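Local coordinates for oxidoreductase, NAD-binding/iron-sulfur cluster-binding protein (Nitratireductor pacificus pht-3B, PDB 6ZXU) that removes halogen atoms reductively from its organic substrates, using a bound cobalamin and two [4Fe-4S] clusters, at residues Gln57-Pro62 and Val218-Leu223; Val395-Arg399 and Met525-Arg529; Glu433-Ala438 and Asn635-Trp641. All blocks are in the same frame, centred on the assembly; numbering follows the deposited sequence.

Along the chain, contact 1 closes before the other two open, while the segments of contacts 2 and 3 alternate in sequence, without the two contacts touching. Contact 1 lies near the surface at the tip of hairpin 217-224, its centre about 43 Å from that of contact 2 and about 37 Å from that of contact 3, away from the cofactor sites. Contacts 2 and 3, with centres about 35 Å apart on opposite sides of the chain's centre, are linked through one four-stranded antiparallel sheet: contact 2 uses its outermost strand 394-399, whereas contact 3 uses helix 432-437, which follows the adjacent strand 422-429. Each joins a loop from later in the chain to an element of the region that contributes to the cobalamin pocket.

Contact 1 (Gln57-Pro62 and Val218-Leu223); sequences QPARQP and VVDGVL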
loop_
_atom_site.group_PDB
_atom_site.type_symbol
_atom_site.label_atom_id
_atom_site.label_comp_id
_atom_site.label_asym_id
_atom_site.label_seq_id
_atom_site.Cartn_x
_atom_site.Cartn_y
_atom_site.Cartn_z
ATOM N N GLN A 57 -31.606 1.771 20.685
ATOM C CA GLN A 57 -32.634 0.835 20.255
ATOM C C GLN A 57 -32.007 -0.387 19.601
ATOM O O GLN A 57 -30.885 -0.372 19.204
ATOM C CB GLN A 57 -33.594 1.470 19.293
ATOM C CG GLN A 57 -32.902 2.172 18.157
ATOM C CD GLN A 57 -33.881 2.839 17.184
ATOM O OE1 GLN A 57 -35.015 2.381 17.010
ATOM N NE2 GLN A 57 -33.428 3.892 16.518
ATOM N N PRO A 58 -32.722 -1.472 19.526
ATOM C CA PRO A 58 -32.001 -2.636 19.014
ATOM C C PRO A 58 -31.681 -2.528 17.500
ATOM O O PRO A 58 -32.486 -1.993 16.734
ATOM C CB PRO A 58 -32.963 -3.800 19.289
ATOM C CG PRO A 58 -34.330 -3.162 19.430
ATOM C CD PRO A 58 -34.080 -1.770 19.984
ATOM N N ALA A 59 -30.530 -3.099 17.090
ATOM C CA ALA A 59 -30.046 -2.993 15.693
ATOM C C ALA A 59 -28.928 -3.997 15.345
ATOM O O ALA A 59 -28.168 -4.373 16.176
ATOM C CB ALA A 59 -29.519 -1.602 15.431
ATOM N N ARG A 60 -28.900 -4.423 14.103
ATOM C CA ARG A 60 -27.842 -5.301 13.611
ATOM C C ARG A 60 -27.134 -4.621 12.433
ATOM O O ARG A 60 -27.660 -3.709 11.816
ATOM C CB ARG A 60 -28.406 -6.653 13.144
ATOM C CG ARG A 60 -29.321 -6.552 11.928
ATOM C CD ARG A 60 -29.555 -7.934 11.315
ATOM N NE ARG A 60 -30.446 -7.940 10.147
ATOM C CZ ARG A 60 -30.093 -7.581 8.889
ATOM N NH1 ARG A 60 -28.849 -7.151 8.595
ATOM N NH2 ARG A 60 -31.002 -7.605 7.918
ATOM N N GLN A 61 -25.944 -5.141 12.128
ATOM C CA GLN A 61 -25.156 -4.720 10.994
ATOM C C GLN A 61 -25.759 -5.234 9.734
ATOM O O GLN A 61 -26.408 -6.248 9.739
ATOM C CB GLN A 61 -23.730 -5.215 11.102
ATOM C CG GLN A 61 -22.951 -4.669 12.260
ATOM C CD GLN A 61 -21.498 -5.045 12.178
ATOM O OE1 GLN A 61 -20.801 -4.559 11.321
ATOM N NE2 GLN A 61 -21.019 -5.861 13.098
ATOM N N PRO A 62 -25.575 -4.504 8.608
ATOM C CA PRO A 62 -25.869 -5.056 7.289
ATOM C C PRO A 62 -25.213 -6.401 7.011
ATOM O O PRO A 62 -24.147 -6.702 7.512
ATOM C CB PRO A 62 -25.264 -4.019 6.301
ATOM C CG PRO A 62 -25.222 -2.748 7.083
ATOM C CD PRO A 62 -24.954 -3.157 8.502
ATOM N N VAL A 218 -30.841 3.699 12.721
ATOM C CA VAL A 218 -31.539 2.394 12.645
ATOM C C VAL A 218 -32.735 2.506 11.757
ATOM O O VAL A 218 -33.536 3.376 11.935
ATOM C CB VAL A 218 -31.929 1.893 14.048
ATOM C CG1 VAL A 218 -32.481 0.518 13.965
ATOM C CG2 VAL A 218 -30.734 1.941 15.001
ATOM N N VAL A 219 -32.843 1.637 10.773
ATOM C CA VAL A 219 -34.053 1.562 9.971
ATOM C C VAL A 219 -34.543 0.111 9.928
ATOM O O VAL A 219 -33.821 -0.787 9.421
ATOM C CB VAL A 219 -33.808 2.066 8.546
ATOM C CG1 VAL A 219 -35.015 1.783 7.656
ATOM C CG2 VAL A 219 -33.485 3.542 8.581
ATOM N N ASP A 220 -35.752 -0.117 10.467
ATOM C CA ASP A 220 -36.343 -1.460 10.557
ATOM C C ASP A 220 -35.338 -2.460 11.226
ATOM O O ASP A 220 -35.157 -3.591 10.766
ATOM C CB ASP A 220 -36.790 -1.950 9.179
ATOM N N GLY A 221 -34.698 -2.011 12.302
ATOM C CA GLY A 221 -33.750 -2.820 13.071
ATOM C C GLY A 221 -32.393 -3.080 12.453
ATOM O O GLY A 221 -31.662 -3.947 12.945
ATOM N N VAL A 222 -32.078 -2.381 11.345
ATOM C CA VAL A 222 -30.786 -2.553 10.642
ATOM C C VAL A 222 -30.124 -1.200 10.595
ATOM O O VAL A 222 -30.780 -0.194 10.361
ATOM C CB VAL A 222 -30.969 -3.088 9.199
ATOM C CG1 VAL A 222 -29.646 -3.442 8.584
ATOM C CG2 VAL A 222 -31.829 -4.340 9.175
ATOM N N LEU A 223 -28.829 -1.169 10.841
ATOM C CA LEU A 223 -28.040 0.046 10.723
ATOM C C LEU A 223 -27.927 0.524 9.291
ATOM O O LEU A 223 -27.840 -0.276 8.376
ATOM C CB LEU A 223 -26.647 -0.173 11.239
ATOM C CG LEU A 223 -26.471 -0.418 12.717
ATOM C CD1 LEU A 223 -25.000 -0.646 12.956
ATOM C CD2 LEU A 223 -26.995 0.756 13.542
#
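Arg-60 and Val-222 meet where an extended loop runs alongside a β-hairpin, and their backbones form a single bridge of the parallel kind. Arg-60 N donates to Gly-221 O, and Arg-60 O in turn accepts from Leu-223 N at 3.0 Å in a nearly straight bond (N-H...O angle 173°). One loop residue is therefore gripped by the two residues on either side of Val-222, and the CA-H groups of Ala-59 and Val-222 add weaker contacts to Gly-221 O and Arg-60 O.

The side chain of Arg-60 can be followed outward. Its CB stays 4.2 Å from Gly-221 O, and CG comes closer to that oxygen, at 3.6 Å. With CG placed between the backbone N and the carbonyl carbon (chi1 65°), the extended chain runs beside Val-222, both side chains pointing the same way. CD continues this line to NE, which comes within 4.0 Å of Val-222 CG2. At the tip, the same methyl lies over one face of the guanidinium, offset toward its rim and 3.6 Å from NH2. NH1 approaches Val-222 CG1 and donates to Gln-61 O at 2.8 Å, close to the guanidinium plane, a bond that limits the rotation of the group.

Beyond the bridge, Ala-59 CB touches both Val-218 CG2 and Leu-223 CD2. Gln-57 approaches Val-218 from the opposite direction, its amide NE2 lying 3.5 Å from Val-218 CB.

The type I' turn from Val-219 to Val-222 connects the two hairpin strands. Behind them, Val-218 and Leu-223 rest on helix 206-212, and Leu-223 also touches Phe-232 and Leu-234 of strand 232-239. Gln-61 OE1 accepts from Leu-234 N, which fastens the loop to the same strand.

Contact 2 (Val395-Arg399 and Met525-Arg529); sequences VGICR and MSVDR
Gly-396 opens the contact by bringing its CA to 3.5 Å from Asp-528 OD2. The next residue, Ile-397, is held by both the backbone and the side chain of Asp-528. Ile-397 N donates to OD2 of Asp-528 at 3.0 Å, using the anti lone pair of that oxygen, while Ile-397 O accepts from Asp-528 N at 2.8 Å (N-H...O angle 159°). The aspartate carboxylate thus takes the place of a backbone carbonyl at the strand edge. Its CG stands beside the backbone N (chi1 -66°), which turns OD2 back toward the amide of Ile-397; OD1 forms a salt bridge with Lys-384.

The Ile-397 side chain crosses Met-525 at about a right angle. CG2 of Ile-397 touches the terminal CE of Met-525 at 3.8 Å, and its CD1 approaches the sulfur SD. Past Cys-398, Val-527 CG1 lies against the backbone, 3.7 Å from Arg-399 N, and also meets Arg-399 CG, the two side chains again crossing nearly perpendicularly.

Strand 394-399 is outermost in its antiparallel sheet: Gly-396 and Cys-398 pair with strand 422-429, while Ile-397 bonds to the loop after strand 514-521. Helix 376-390 packs against Ile-397 and Met-525, whereas Cys-398 touches helix 486-492, which begins at the cobalamin-binding His-486.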
loop_
_atom_site.group_PDB
_atom_site.type_symbol
_atom_site.label_atom_id
_atom_site.label_comp_id
_atom_site.label_asym_id
_atom_site.label_seq_id
_atom_site.Cartn_x
_atom_site.Cartn_y
_atom_site.Cartn_z
ATOM N N VAL A 395 -4.456 -4.261 -10.728
ATOM C CA VAL A 395 -4.191 -5.678 -10.912
ATOM C C VAL A 395 -3.735 -5.932 -12.374
ATOM O O VAL A 395 -4.320 -5.406 -13.310
ATOM C CB VAL A 395 -5.423 -6.598 -10.647
ATOM C CG1 VAL A 395 -5.029 -8.063 -10.724
ATOM C CG2 VAL A 395 -6.074 -6.323 -9.318
ATOM N N GLY A 396 -2.622 -6.621 -12.503
ATOM C CA GLY A 396 -2.124 -7.067 -13.794
ATOM C C GLY A 396 -1.601 -8.483 -13.680
ATOM O O GLY A 396 -1.251 -8.949 -12.632
ATOM N N ILE A 397 -1.423 -9.134 -14.809
ATOM C CA ILE A 397 -1.024 -10.501 -14.901
ATOM C C ILE A 397 0.023 -10.692 -15.977
ATOM O O ILE A 397 -0.096 -10.105 -17.070
ATOM C CB ILE A 397 -2.270 -11.406 -15.269
ATOM C CG1 ILE A 397 -3.397 -11.173 -14.257
ATOM C CG2 ILE A 397 -1.833 -12.873 -15.279
ATOM C CD1 ILE A 397 -4.728 -11.690 -14.684
ATOM N N CYS A 398 1.047 -11.421 -15.662
ATOM C CA CYS A 398 2.134 -11.769 -16.603
ATOM C C CYS A 398 2.563 -13.208 -16.407
ATOM O O CYS A 398 2.243 -13.843 -15.416
ATOM C CB CYS A 398 3.326 -10.776 -16.522
ATOM S SG CYS A 398 4.302 -10.836 -15.015
ATOM N N ARG A 399 3.316 -13.756 -17.375
ATOM C CA ARG A 399 4.048 -14.999 -17.113
ATOM C C ARG A 399 5.182 -14.802 -16.123
ATOM O O ARG A 399 5.951 -13.850 -16.225
ATOM C CB ARG A 399 4.632 -15.541 -18.431
ATOM C CG ARG A 399 3.524 -16.032 -19.298
ATOM C CD ARG A 399 3.961 -17.022 -20.402
ATOM N NE ARG A 399 2.749 -17.742 -20.875
ATOM C CZ ARG A 399 2.330 -18.928 -20.400
ATOM N NH1 ARG A 399 3.024 -19.598 -19.474
ATOM N NH2 ARG A 399 1.235 -19.475 -20.918
ATOM N N MET A 525 -4.372 -18.010 -17.231
ATOM C CA MET A 525 -4.922 -16.666 -17.386
ATOM C C MET A 525 -4.321 -16.024 -18.606
ATOM O O MET A 525 -3.130 -16.233 -18.816
ATOM C CB MET A 525 -4.573 -15.820 -16.151
ATOM C CG MET A 525 -5.155 -16.299 -14.864
ATOM S SD MET A 525 -4.565 -15.481 -13.352
ATOM C CE MET A 525 -2.855 -15.995 -13.361
ATOM N N SER A 526 -5.091 -15.233 -19.322
ATOM C CA SER A 526 -4.520 -14.344 -20.324
ATOM C C SER A 526 -3.632 -13.255 -19.663
ATOM O O SER A 526 -3.960 -12.733 -18.589
ATOM C CB SER A 526 -5.586 -13.653 -21.121
ATOM O OG SER A 526 -6.421 -14.626 -21.684
ATOM N N VAL A 527 -2.496 -12.973 -20.276
ATOM C CA VAL A 527 -1.511 -12.050 -19.716
ATOM C C VAL A 527 -1.721 -10.692 -20.292
ATOM O O VAL A 527 -2.350 -10.536 -21.353
ATOM C CB VAL A 527 -0.023 -12.535 -19.908
ATOM C CG1 VAL A 527 0.165 -13.859 -19.276
ATOM C CG2 VAL A 527 0.357 -12.541 -21.321
ATOM N N ASP A 528 -1.384 -9.673 -19.517
ATOM C CA ASP A 528 -1.345 -8.310 -19.981
ATOM C C ASP A 528 -0.061 -8.027 -20.723
ATOM O O ASP A 528 0.780 -8.878 -20.793
ATOM C CB ASP A 528 -1.503 -7.336 -18.798
ATOM C CG ASP A 528 -2.926 -7.478 -18.172
ATOM O OD1 ASP A 528 -3.911 -7.075 -18.808
ATOM O OD2 ASP A 528 -3.063 -8.027 -17.056
ATOM N N ARG A 529 -0.014 -6.899 -21.392
ATOM C CA ARG A 529 1.161 -6.452 -22.134
ATOM C C ARG A 529 1.801 -5.219 -21.469
ATOM O O ARG A 529 1.119 -4.476 -20.784
ATOM C CB ARG A 529 0.801 -6.108 -23.580
ATOM C CG ARG A 529 0.452 -7.299 -24.439
ATOM C CD ARG A 529 0.375 -6.932 -25.912
ATOM N NE ARG A 529 -0.772 -6.119 -26.250
ATOM C CZ ARG A 529 -0.814 -5.272 -27.282
ATOM N NH1 ARG A 529 0.260 -5.055 -28.032
ATOM N NH2 ARG A 529 -1.921 -4.588 -27.521
#

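Contact 3 (Glu433-Ala438 and Asn635-Trp641); sequences ETMEGA and NLIKRWW
Short helix 432-437, which follows the cobalamin-binding Gln-430, is met by a 3-10 turn and two tryptophans, with Gly-437 packed against Lys-638 and Trp-641. A side chain at Gly-437 would run into Lys-638 O and Arg-639 N, so its absence permits the close approach. Asn-635 N donates to Glu-436 O at 2.9 Å, an essentially straight bond (N-H...O angle 180°). Beside it, one water bridges Glu-436 OE2 and Asn-635 ND2; ND2 also donates to Arg-34 O.

Trp-640 NE1 donates to Thr-434 OG1 at 2.9 Å, with the hydroxyl close to the indole plane at the ring edge. CG of Trp-640 lies between its backbone N and carbonyl carbon (chi1 54°), a placement that swings the indole toward the helix. Trp-641 CE3 rests 3.6 Å above one face of the Trp-640 ring. The far edge of Trp-641 comes against the end of the helix and the residue after it, CH2 lying 3.6 Å from Gly-437 C and 3.7 Å from the methyl CB of Ala-438. With Trp-640 replaced by alanine, Thr-434 OG1 would probably lose its indole N-H mate and a gap would be likely to open beside Trp-641.

Lys-638 CB packs on Glu-433 O at 3.4 Å, while its NZ reaches Arg-36 O and Asn-33 O. The side chain of Glu-436 is about 5 Å from a bound sodium ion. Asn-635 OD1 accepts from Ile-637 N from above its carbonyl plane: an Asx turn leading into the 3-10 segment 636-638.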
loop_
_atom_site.group_PDB
_atom_site.type_symbol
_atom_site.label_atom_id
_atom_site.label_comp_id
_atom_site.label_asym_id
_atom_site.label_seq_id
_atom_site.Cartn_x
_atom_site.Cartn_y
_atom_site.Cartn_z
ATOM N N GLU A 433 -2.161 11.795 0.439
ATOM C CA GLU A 433 -2.438 12.918 1.367
ATOM C C GLU A 433 -1.499 12.848 2.580
ATOM O O GLU A 433 -0.983 13.888 2.979
ATOM C CB GLU A 433 -3.873 12.915 1.836
ATOM C CG GLU A 433 -4.813 13.537 0.780
ATOM C CD GLU A 433 -5.173 12.614 -0.436
ATOM O OE1 GLU A 433 -5.828 13.117 -1.447
ATOM O OE2 GLU A 433 -4.770 11.387 -0.389
ATOM N N THR A 434 -1.166 11.659 3.032
ATOM C CA THR A 434 -0.191 11.531 4.080
ATOM C C THR A 434 1.204 11.973 3.595
ATOM O O THR A 434 1.915 12.721 4.257
ATOM C CB THR A 434 -0.136 10.123 4.643
ATOM O OG1 THR A 434 -1.342 9.860 5.340
ATOM C CG2 THR A 434 1.006 9.937 5.612
ATOM N N MET A 435 1.592 11.560 2.392
ATOM C CA MET A 435 2.878 11.923 1.889
ATOM C C MET A 435 3.014 13.423 1.687
ATOM O O MET A 435 4.144 13.952 1.753
ATOM C CB MET A 435 3.177 11.144 0.559
ATOM C CG MET A 435 4.617 10.802 0.346
ATOM S SD MET A 435 4.818 9.650 -1.130
ATOM C CE MET A 435 4.090 8.117 -0.507
ATOM N N GLU A 436 1.918 14.119 1.429
ATOM C CA GLU A 436 1.952 15.563 1.276
ATOM C C GLU A 436 2.422 16.280 2.545
ATOM O O GLU A 436 3.052 17.285 2.453
ATOM C CB GLU A 436 0.554 16.104 0.869
ATOM C CG GLU A 436 0.330 16.158 -0.638
ATOM C CD GLU A 436 1.502 16.860 -1.449
ATOM O OE1 GLU A 436 2.370 16.155 -2.098
ATOM O OE2 GLU A 436 1.585 18.136 -1.417
ATOM N N GLY A 437 2.022 15.780 3.708
ATOM C CA GLY A 437 2.399 16.355 4.976
ATOM C C GLY A 437 3.836 16.061 5.390
ATOM O O GLY A 437 4.358 16.699 6.260
ATOM N N ALA A 438 4.462 15.045 4.763
ATOM C CA ALA A 438 5.665 14.357 5.241
ATOM C C ALA A 438 6.870 14.893 4.526
ATOM O O ALA A 438 6.787 15.447 3.458
ATOM C CB ALA A 438 5.559 12.873 4.983
ATOM N N ASN A 635 2.946 20.117 3.210
ATOM C CA ASN A 635 1.661 20.689 3.523
ATOM C C ASN A 635 1.335 20.421 5.005
ATOM O O ASN A 635 0.920 19.362 5.379
ATOM C CB ASN A 635 0.598 20.099 2.603
ATOM C CG ASN A 635 -0.791 20.671 2.852
ATOM O OD1 ASN A 635 -1.031 21.386 3.845
ATOM N ND2 ASN A 635 -1.736 20.330 1.993
ATOM N N LEU A 636 1.511 21.429 5.854
ATOM C CA LEU A 636 1.426 21.261 7.305
ATOM C C LEU A 636 0.048 20.844 7.765
ATOM O O LEU A 636 -0.083 20.129 8.767
ATOM C CB LEU A 636 1.960 22.529 8.062
ATOM N N ILE A 637 -0.989 21.126 6.982
ATOM C CA ILE A 637 -2.329 20.648 7.349
ATOM C C ILE A 637 -2.424 19.131 7.351
ATOM O O ILE A 637 -3.217 18.574 8.058
ATOM C CB ILE A 637 -3.370 21.243 6.376
ATOM C CG1 ILE A 637 -3.575 22.705 6.767
ATOM C CG2 ILE A 637 -4.730 20.641 6.517
ATOM C CD1 ILE A 637 -3.948 23.625 5.616
ATOM N N LYS A 638 -1.630 18.480 6.509
ATOM C CA LYS A 638 -1.700 17.024 6.371
ATOM C C LYS A 638 -0.813 16.239 7.353
ATOM O O LYS A 638 -0.713 15.022 7.272
ATOM C CB LYS A 638 -1.370 16.652 4.955
ATOM C CG LYS A 638 -2.235 17.304 3.850
ATOM C CD LYS A 638 -3.647 16.801 3.929
ATOM C CE LYS A 638 -4.402 17.243 2.720
ATOM N NZ LYS A 638 -5.727 16.591 2.739
ATOM N N ARG A 639 -0.110 16.911 8.253
ATOM C CA ARG A 639 0.744 16.262 9.200
ATOM C C ARG A 639 -0.057 15.797 10.395
ATOM O O ARG A 639 -0.134 16.480 11.417
ATOM C CB ARG A 639 1.910 17.178 9.583
ATOM C CG ARG A 639 2.984 16.479 10.413
ATOM C CD ARG A 639 4.242 17.279 10.378
ATOM N NE ARG A 639 5.226 16.855 11.352
ATOM C CZ ARG A 639 6.357 17.549 11.554
ATOM N NH1 ARG A 639 6.601 18.634 10.830
ATOM N NH2 ARG A 639 7.272 17.155 12.429
ATOM N N TRP A 640 -0.673 14.629 10.286
ATOM C CA TRP A 640 -1.609 14.213 11.287
ATOM C C TRP A 640 -0.996 13.310 12.353
ATOM O O TRP A 640 -1.679 13.013 13.345
ATOM C CB TRP A 640 -2.739 13.400 10.625
ATOM C CG TRP A 640 -2.273 12.231 9.783
ATOM C CD1 TRP A 640 -1.996 12.270 8.414
ATOM C CD2 TRP A 640 -2.036 10.871 10.197
ATOM N NE1 TRP A 640 -1.582 11.022 7.966
ATOM C CE2 TRP A 640 -1.604 10.149 9.029
ATOM C CE3 TRP A 640 -2.096 10.221 11.414
ATOM C CZ2 TRP A 640 -1.257 8.821 9.086
ATOM C CZ3 TRP A 640 -1.719 8.933 11.487
ATOM C CH2 TRP A 640 -1.329 8.221 10.333
ATOM N N TRP A 641 0.217 12.790 12.123
ATOM C CA TRP A 641 0.817 11.758 13.013
ATOM C C TRP A 641 1.661 12.417 14.102
ATOM O O TRP A 641 2.076 13.588 13.993
ATOM C CB TRP A 641 1.706 10.768 12.181
ATOM C CG TRP A 641 2.811 11.468 11.406
ATOM C CD1 TRP A 641 4.106 11.692 11.824
ATOM C CD2 TRP A 641 2.705 12.047 10.113
ATOM N NE1 TRP A 641 4.781 12.400 10.880
ATOM C CE2 TRP A 641 3.942 12.607 9.808
ATOM C CE3 TRP A 641 1.677 12.118 9.171
ATOM C CZ2 TRP A 641 4.151 13.300 8.638
ATOM C CZ3 TRP A 641 1.875 12.797 8.024
ATOM C CH2 TRP A 641 3.110 13.385 7.745
HETATM O O HOH W 1 -1.017 19.005 -0.533
#